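Local structure of 6-phospho-beta-d glycosidase (Streptococcus pyogenes, 5FOO) at residues Y55-I58 against E59-T63; V435-I439 against H440-R444. The protein probably hydrolyses 6-phospho-beta-glucosides as a family 1 glycoside hydrolase, and binds 6-phosphocyclophellitol in its substrate pocket. The protein carries 1 engineered substitution. All blocks are in the same frame, centred on the assembly; numbering follows the deposited sequence.

Contact 1: residues Y55-I58 against E59-T63; sequences YHQI and ESDLT
The amide of Q57 and the carboxylate of D61, one helical turn apart, pass each other at a slant with their planes 51° apart, Q57 CB lying 3.9 Å from D61 OD1. Their polar ends turn to the hairpin that follows the last barrel strand: Q57 NE2 donates to Q442 O, and D61 OD2 forms a salt bridge with R444, a suitable role for a buried acid. The two rings at the start of the stretch meet differently. Y55 CD2 stands 3.8 Å above the plane of the H56 imidazole, over its centre, while H56 NE2 lies in plane at the edge of the tyrosine ring. H56 ND1 is held by D53, and Y55 also makes a cation-pi contact with R101. Residues 55-63 belong to helix 54-67, which precedes strand 72-76 in the (beta/alpha)8, or TIM, barrel. The helix is kinked at E59 and S60, whose amides make no bond to the preceding turn. A water fills in, accepting from S60 N at 3.0 Å and donating to H56 O at 3.0 Å and to E59 OE1 at 3.1 Å. Folding at chi2 (86°) brings the E59 carboxylate back to this water, while OE2 pairs with R101. Across the kink, Q57 O takes two donors from the following turn, D61 N at 2.8 Å and the short hydroxyl arm of S60, OG, at 3.1 Å. On the buried side, I58 and L62 run alongside each other, and I58 CG1, anti to its amide nitrogen (chi1 -167°), reaches L62 CD1 at 3.8 Å. These branched aliphatic chains pack against Y73 of the barrel strand and against helix 93-108.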
ATOM      1  N   TYR A  55     -13.249  -0.349  14.304  1.00 24.93           N
ATOM      2  CA  TYR A  55     -14.456   0.429  14.435  1.00 25.65           C
ATOM      3  C   TYR A  55     -14.718   0.837  15.924  1.00 28.70           C
ATOM      4  O   TYR A  55     -15.043   2.016  16.225  1.00 26.87           O
ATOM      5  CB  TYR A  55     -15.686  -0.224  13.794  1.00 27.61           C
ATOM      6  CG  TYR A  55     -16.919   0.661  13.912  1.00 29.94           C
ATOM      7  CD1 TYR A  55     -17.150   1.679  13.004  1.00 30.57           C
ATOM      8  CD2 TYR A  55     -17.827   0.518  14.980  1.00 34.49           C
ATOM      9  CE1 TYR A  55     -18.229   2.541  13.154  1.00 30.27           C
ATOM     10  CE2 TYR A  55     -18.936   1.350  15.095  1.00 31.83           C
ATOM     11  CZ  TYR A  55     -19.121   2.369  14.180  1.00 32.85           C
ATOM     12  OH  TYR A  55     -20.225   3.240  14.257  1.00 37.15           O
ATOM     13  N   HIS A  56     -14.532  -0.130  16.840  1.00 27.51           N
ATOM     14  CA  HIS A  56     -14.746   0.087  18.245  1.00 26.94           C
ATOM     15  C   HIS A  56     -13.483   0.522  18.976  1.00 28.19           C
ATOM     16  O   HIS A  56     -13.552   1.376  19.840  1.00 32.70           O
ATOM     17  CB  HIS A  56     -15.323  -1.170  18.874  1.00 29.28           C
ATOM     18  CG  HIS A  56     -16.667  -1.561  18.339  1.00 27.59           C
ATOM     19  ND1 HIS A  56     -16.867  -2.698  17.585  1.00 29.10           N
ATOM     20  CD2 HIS A  56     -17.891  -1.017  18.521  1.00 28.72           C
ATOM     21  CE1 HIS A  56     -18.156  -2.806  17.298  1.00 27.87           C
ATOM     22  NE2 HIS A  56     -18.798  -1.798  17.848  1.00 29.70           N
ATOM     23  N   GLN A  57     -12.331  -0.006  18.618  1.00 25.68           N
ATOM     24  CA  GLN A  57     -11.118   0.160  19.420  1.00 28.25           C
ATOM     25  C   GLN A  57     -10.077   1.172  18.938  1.00 26.12           C
ATOM     26  O   GLN A  57      -8.999   1.225  19.491  1.00 25.47           O
ATOM     27  CB  GLN A  57     -10.436  -1.216  19.545  1.00 28.66           C
ATOM     28  CG  GLN A  57     -11.288  -2.218  20.323  1.00 30.22           C
ATOM     29  CD  GLN A  57     -10.455  -3.407  20.806  1.00 33.02           C
ATOM     30  OE1 GLN A  57      -9.440  -3.221  21.474  1.00 34.89           O
ATOM     31  NE2 GLN A  57     -10.838  -4.614  20.424  1.00 33.02           N
ATOM     32  N   ILE A  58     -10.364   1.964  17.922  1.00 24.82           N
ATOM     33  CA  ILE A  58      -9.389   2.909  17.426  1.00 26.46           C
ATOM     34  C   ILE A  58      -8.833   3.820  18.518  1.00 27.57           C
ATOM     35  O   ILE A  58      -7.592   4.031  18.590  1.00 31.83           O
ATOM     36  CB  ILE A  58      -9.885   3.679  16.147  1.00 26.68           C
ATOM     37  CG1 ILE A  58      -8.712   4.413  15.492  1.00 29.44           C
ATOM     38  CG2 ILE A  58     -11.011   4.622  16.503  1.00 28.87           C
ATOM     39  CD1 ILE A  58      -7.594   3.528  15.023  1.00 28.81           C
ATOM     40  N   GLU A  59      -9.687   4.342  19.379  1.00 31.50           N
ATOM     41  CA  GLU A  59      -9.205   5.270  20.435  1.00 34.41           C
ATOM     42  C   GLU A  59      -8.249   4.553  21.371  1.00 34.04           C
ATOM     43  O   GLU A  59      -7.128   5.008  21.569  1.00 32.49           O
ATOM     44  CB  GLU A  59     -10.338   5.814  21.327  1.00 36.47           C
ATOM     45  CG  GLU A  59     -11.207   6.868  20.707  1.00 35.79           C
ATOM     46  CD  GLU A  59     -12.347   6.296  19.897  1.00 38.68           C
ATOM     47  OE1 GLU A  59     -12.440   5.034  19.695  1.00 37.24           O
ATOM     48  OE2 GLU A  59     -13.129   7.153  19.426  1.00 41.77           O
ATOM     49  N   SER A  60      -8.670   3.399  21.910  1.00 32.78           N
ATOM     50  CA  SER A  60      -7.761   2.654  22.825  1.00 32.54           C
ATOM     51  C   SER A  60      -6.509   2.141  22.117  1.00 30.03           C
ATOM     52  O   SER A  60      -5.413   2.196  22.699  1.00 32.31           O
ATOM     53  CB  SER A  60      -8.470   1.507  23.538  1.00 33.07           C
ATOM     54  OG  SER A  60      -9.004   0.634  22.579  1.00 35.06           O
ATOM     55  N   ASP A  61      -6.627   1.734  20.843  1.00 28.50           N
ATOM     56  CA  ASP A  61      -5.448   1.372  20.009  1.00 27.30           C
ATOM     57  C   ASP A  61      -4.451   2.532  19.889  1.00 29.35           C
ATOM     58  O   ASP A  61      -3.209   2.356  20.044  1.00 30.82           O
ATOM     59  CB  ASP A  61      -5.886   0.996  18.575  1.00 32.96           C
ATOM     60  CG  ASP A  61      -6.497  -0.434  18.453  1.00 37.51           C
ATOM     61  OD1 ASP A  61      -6.586  -1.159  19.495  1.00 34.76           O
ATOM     62  OD2 ASP A  61      -6.873  -0.831  17.299  1.00 38.08           O
ATOM     63  N   LEU A  62      -4.953   3.731  19.575  1.00 27.58           N
ATOM     64  CA  LEU A  62      -3.988   4.861  19.391  1.00 28.84           C
ATOM     65  C   LEU A  62      -3.324   5.264  20.729  1.00 29.09           C
ATOM     66  O   LEU A  62      -2.150   5.554  20.784  1.00 29.36           O
ATOM     67  CB  LEU A  62      -4.652   6.056  18.728  1.00 28.53           C
ATOM     68  CG  LEU A  62      -5.026   5.741  17.261  1.00 27.96           C
ATOM     69  CD1 LEU A  62      -6.023   6.769  16.826  1.00 29.33           C
ATOM     70  CD2 LEU A  62      -3.806   5.761  16.349  1.00 29.55           C
ATOM     71  N   THR A  63      -4.076   5.160  21.806  1.00 30.48           N
ATOM     72  CA  THR A  63      -3.516   5.337  23.121  1.00 32.36           C
ATOM     73  C   THR A  63      -2.375   4.321  23.348  1.00 30.44           C
ATOM     74  O   THR A  63      -1.274   4.712  23.747  1.00 26.96           O
ATOM     75  CB  THR A  63      -4.626   5.285  24.208  1.00 34.16           C
ATOM     76  OG1 THR A  63      -5.513   6.368  23.992  1.00 34.30           O
ATOM     77  CG2 THR A  63      -4.058   5.411  25.607  1.00 34.59           C
TER
HETATM   78  O   HOH W   1     -11.607   2.822  21.682  1.00 33.32           O

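Contact 2: residues V435-I439 against H440-R444; sequences VENNI and HTQVR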
ATOM      1  N   VAL A 435       1.935  -5.873  17.823  1.00 26.24           N
ATOM      2  CA  VAL A 435       0.992  -6.152  18.882  1.00 25.16           C
ATOM      3  C   VAL A 435       0.041  -7.228  18.384  1.00 27.37           C
ATOM      4  O   VAL A 435      -0.584  -7.094  17.335  1.00 25.97           O
ATOM      5  CB  VAL A 435       0.171  -4.897  19.224  1.00 26.11           C
ATOM      6  CG1 VAL A 435      -0.844  -5.180  20.337  1.00 26.94           C
ATOM      7  CG2 VAL A 435       1.127  -3.744  19.622  1.00 26.03           C
ATOM      8  N   GLU A 436      -0.101  -8.260  19.199  1.00 25.84           N
ATOM      9  CA  GLU A 436      -0.915  -9.425  18.896  1.00 28.30           C
ATOM     10  C   GLU A 436      -2.367  -9.031  19.027  1.00 27.45           C
ATOM     11  O   GLU A 436      -2.710  -8.266  19.922  1.00 29.14           O
ATOM     12  CB  GLU A 436      -0.584 -10.496  19.967  1.00 29.95           C
ATOM     13  CG  GLU A 436      -1.441 -11.721  19.930  1.00 33.96           C
ATOM     14  CD  GLU A 436      -1.207 -12.663  21.100  1.00 34.59           C
ATOM     15  OE1 GLU A 436      -0.372 -12.399  22.030  1.00 32.74           O
ATOM     16  OE2 GLU A 436      -1.931 -13.667  21.058  1.00 42.78           O
ATOM     17  N   ASN A 437      -3.213  -9.580  18.197  1.00 27.16           N
ATOM     18  CA  ASN A 437      -4.635  -9.504  18.394  1.00 27.31           C
ATOM     19  C   ASN A 437      -5.202 -10.918  18.532  1.00 30.42           C
ATOM     20  O   ASN A 437      -4.933 -11.793  17.710  1.00 29.78           O
ATOM     21  CB  ASN A 437      -5.362  -8.840  17.221  1.00 26.81           C
ATOM     22  CG  ASN A 437      -6.804  -8.495  17.549  1.00 26.65           C
ATOM     23  OD1 ASN A 437      -7.179  -8.320  18.737  1.00 28.59           O
ATOM     24  ND2 ASN A 437      -7.608  -8.349  16.535  1.00 27.94           N
ATOM     25  N   ASN A 438      -6.011 -11.144  19.552  1.00 29.65           N
ATOM     26  CA  ASN A 438      -6.763 -12.401  19.609  1.00 31.01           C
ATOM     27  C   ASN A 438      -7.987 -12.193  18.736  1.00 33.03           C
ATOM     28  O   ASN A 438      -8.813 -11.330  18.996  1.00 32.48           O
ATOM     29  CB  ASN A 438      -7.159 -12.690  21.036  1.00 29.77           C
ATOM     30  CG  ASN A 438      -7.941 -13.983  21.194  1.00 32.97           C
ATOM     31  OD1 ASN A 438      -8.992 -14.244  20.590  1.00 36.46           O
ATOM     32  ND2 ASN A 438      -7.399 -14.812  21.985  1.00 39.36           N
ATOM     33  N   ILE A 439      -8.134 -12.972  17.688  1.00 32.88           N
ATOM     34  CA  ILE A 439      -9.219 -12.694  16.791  1.00 31.41           C
ATOM     35  C   ILE A 439     -10.599 -13.142  17.253  1.00 35.47           C
ATOM     36  O   ILE A 439     -11.583 -12.836  16.609  1.00 36.00           O
ATOM     37  CB  ILE A 439      -8.943 -13.146  15.363  1.00 34.38           C
ATOM     38  CG1 ILE A 439      -8.693 -14.645  15.288  1.00 36.47           C
ATOM     39  CG2 ILE A 439      -7.743 -12.388  14.841  1.00 35.57           C
ATOM     40  CD1 ILE A 439      -8.949 -15.123  13.885  1.00 36.80           C
ATOM     41  N   HIS A 440     -10.696 -13.806  18.392  1.00 37.47           N
ATOM     42  CA  HIS A 440     -11.988 -14.149  18.897  1.00 36.56           C
ATOM     43  C   HIS A 440     -12.444 -13.121  19.925  1.00 33.26           C
ATOM     44  O   HIS A 440     -13.605 -12.843  19.966  1.00 36.92           O
ATOM     45  CB  HIS A 440     -11.986 -15.561  19.494  1.00 39.07           C
ATOM     46  CG  HIS A 440     -11.351 -16.576  18.621  1.00 33.93           C
ATOM     47  ND1 HIS A 440     -11.979 -17.090  17.506  1.00 35.86           N
ATOM     48  CD2 HIS A 440     -10.117 -17.136  18.669  1.00 34.10           C
ATOM     49  CE1 HIS A 440     -11.158 -17.934  16.905  1.00 35.89           C
ATOM     50  NE2 HIS A 440     -10.040 -18.001  17.609  1.00 38.59           N
ATOM     51  N   THR A 441     -11.545 -12.619  20.765  1.00 32.38           N
ATOM     52  CA  THR A 441     -11.894 -11.658  21.830  1.00 32.76           C
ATOM     53  C   THR A 441     -11.544 -10.199  21.510  1.00 31.77           C
ATOM     54  O   THR A 441     -11.881  -9.326  22.289  1.00 31.59           O
ATOM     55  CB  THR A 441     -11.159 -11.983  23.154  1.00 31.42           C
ATOM     56  OG1 THR A 441      -9.750 -11.803  22.994  1.00 28.11           O
ATOM     57  CG2 THR A 441     -11.480 -13.461  23.608  1.00 33.16           C
ATOM     58  N   GLN A 442     -10.812  -9.978  20.418  1.00 33.45           N
ATOM     59  CA  GLN A 442     -10.236  -8.677  20.042  1.00 32.80           C
ATOM     60  C   GLN A 442      -9.396  -7.994  21.132  1.00 35.35           C
ATOM     61  O   GLN A 442      -9.192  -6.771  21.123  1.00 39.03           O
ATOM     62  CB  GLN A 442     -11.374  -7.778  19.580  1.00 30.82           C
ATOM     63  CG  GLN A 442     -12.145  -8.357  18.427  1.00 28.68           C
ATOM     64  CD  GLN A 442     -11.338  -8.378  17.157  1.00 33.32           C
ATOM     65  OE1 GLN A 442     -10.400  -7.564  16.931  1.00 26.49           O
ATOM     66  NE2 GLN A 442     -11.702  -9.307  16.288  1.00 33.40           N
ATOM     67  N   VAL A 443      -8.870  -8.793  22.040  1.00 32.37           N
ATOM     68  CA  VAL A 443      -7.908  -8.310  23.013  1.00 33.12           C
ATOM     69  C   VAL A 443      -6.523  -8.216  22.409  1.00 32.74           C
ATOM     70  O   VAL A 443      -6.020  -9.184  21.791  1.00 31.96           O
ATOM     71  CB  VAL A 443      -7.854  -9.271  24.224  1.00 32.56           C
ATOM     72  CG1 VAL A 443      -6.702  -8.912  25.201  1.00 33.75           C
ATOM     73  CG2 VAL A 443      -9.208  -9.235  24.906  1.00 32.06           C
ATOM     74  N   ARG A 444      -5.867  -7.088  22.658  1.00 30.64           N
ATOM     75  CA  ARG A 444      -4.495  -6.854  22.175  1.00 30.52           C
ATOM     76  C   ARG A 444      -3.457  -7.231  23.235  1.00 31.88           C
ATOM     77  O   ARG A 444      -3.701  -7.138  24.429  1.00 33.70           O
ATOM     78  CB  ARG A 444      -4.260  -5.384  21.806  1.00 33.17           C
ATOM     79  CG  ARG A 444      -4.850  -4.918  20.496  1.00 31.09           C
ATOM     80  CD  ARG A 444      -6.346  -4.870  20.537  1.00 32.06           C
ATOM     81  NE  ARG A 444      -6.889  -3.981  19.523  1.00 29.56           N
ATOM     82  CZ  ARG A 444      -7.765  -4.282  18.572  1.00 32.36           C
ATOM     83  NH1 ARG A 444      -8.232  -5.535  18.367  1.00 29.46           N
ATOM     84  NH2 ARG A 444      -8.185  -3.296  17.763  1.00 32.46           N
TER
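N437, Q442 and R444 join their polar ends in a three-way set of hydrogen bonds beside the turn of a beta hairpin, whose strands 435-437 and 444-446 are antiparallel. N437 serves as both donor and acceptor, as a primary amide can. Its ND2 gives an almost straight bond of 2.9 Å to Q442 OE1, approaching from above the plane of the glutamine amide. Its OD1 takes R444 NH1 at 3.0 Å, again from above the carbonyl plane, with the guanidinium turned nearly perpendicular to the asparagine amide (88°). NH1 also reaches Q442 OE1 at 3.3 Å, this time on a lone pair, so the glutamine oxygen is gripped from two directions. Bends at chi2 in both Q442 and R444 fold these long chains back to the site. These three sit on the bridge pair N437 and R444, a non-hydrogen-bonded pair whose side chains share one face of the hairpin. Next to it N438 N donates to V443 O, and V435 CG1 packs on the aliphatic CB of R444.

Outside this shell the turn itself is shaped by short polar side chains. N438 OD1 receives H440 N in its carbonyl plane at 2.8 Å, forming an Asx turn, and T441 N at 3.0 Å from above that plane. Q442 then adopts a left-handed backbone conformation (phi 53°), which turns the chain back toward the second strand. The second terminal nitrogen of R444, NH2, is held by D61 and by S52 O, and Q442 NE2 by A51 O. T441 closes an ST turn of its own, its OG1 accepting V443 N at 3.3 Å.

In the fold
Both contacts are partly buried and lie on the same side of the chain's centre, their own centres 13 Å apart. Contact 1 stays within one barrel helix: mostly main-chain bonds, one serine hydroxyl and a bridging water hold it, and its aliphatic side faces strand 72-76 and helix 93-108. Contact 2 shapes a hairpin that follows the last barrel strand, 410-416, and relies instead on amide side chains and an arginine, with histidine and threonine at the exposed turn. The two join directly, through the D61–R444 salt bridge and a probable hydrogen bond from Q57 to the backbone of Q442, so the hairpin is pinned to the helix.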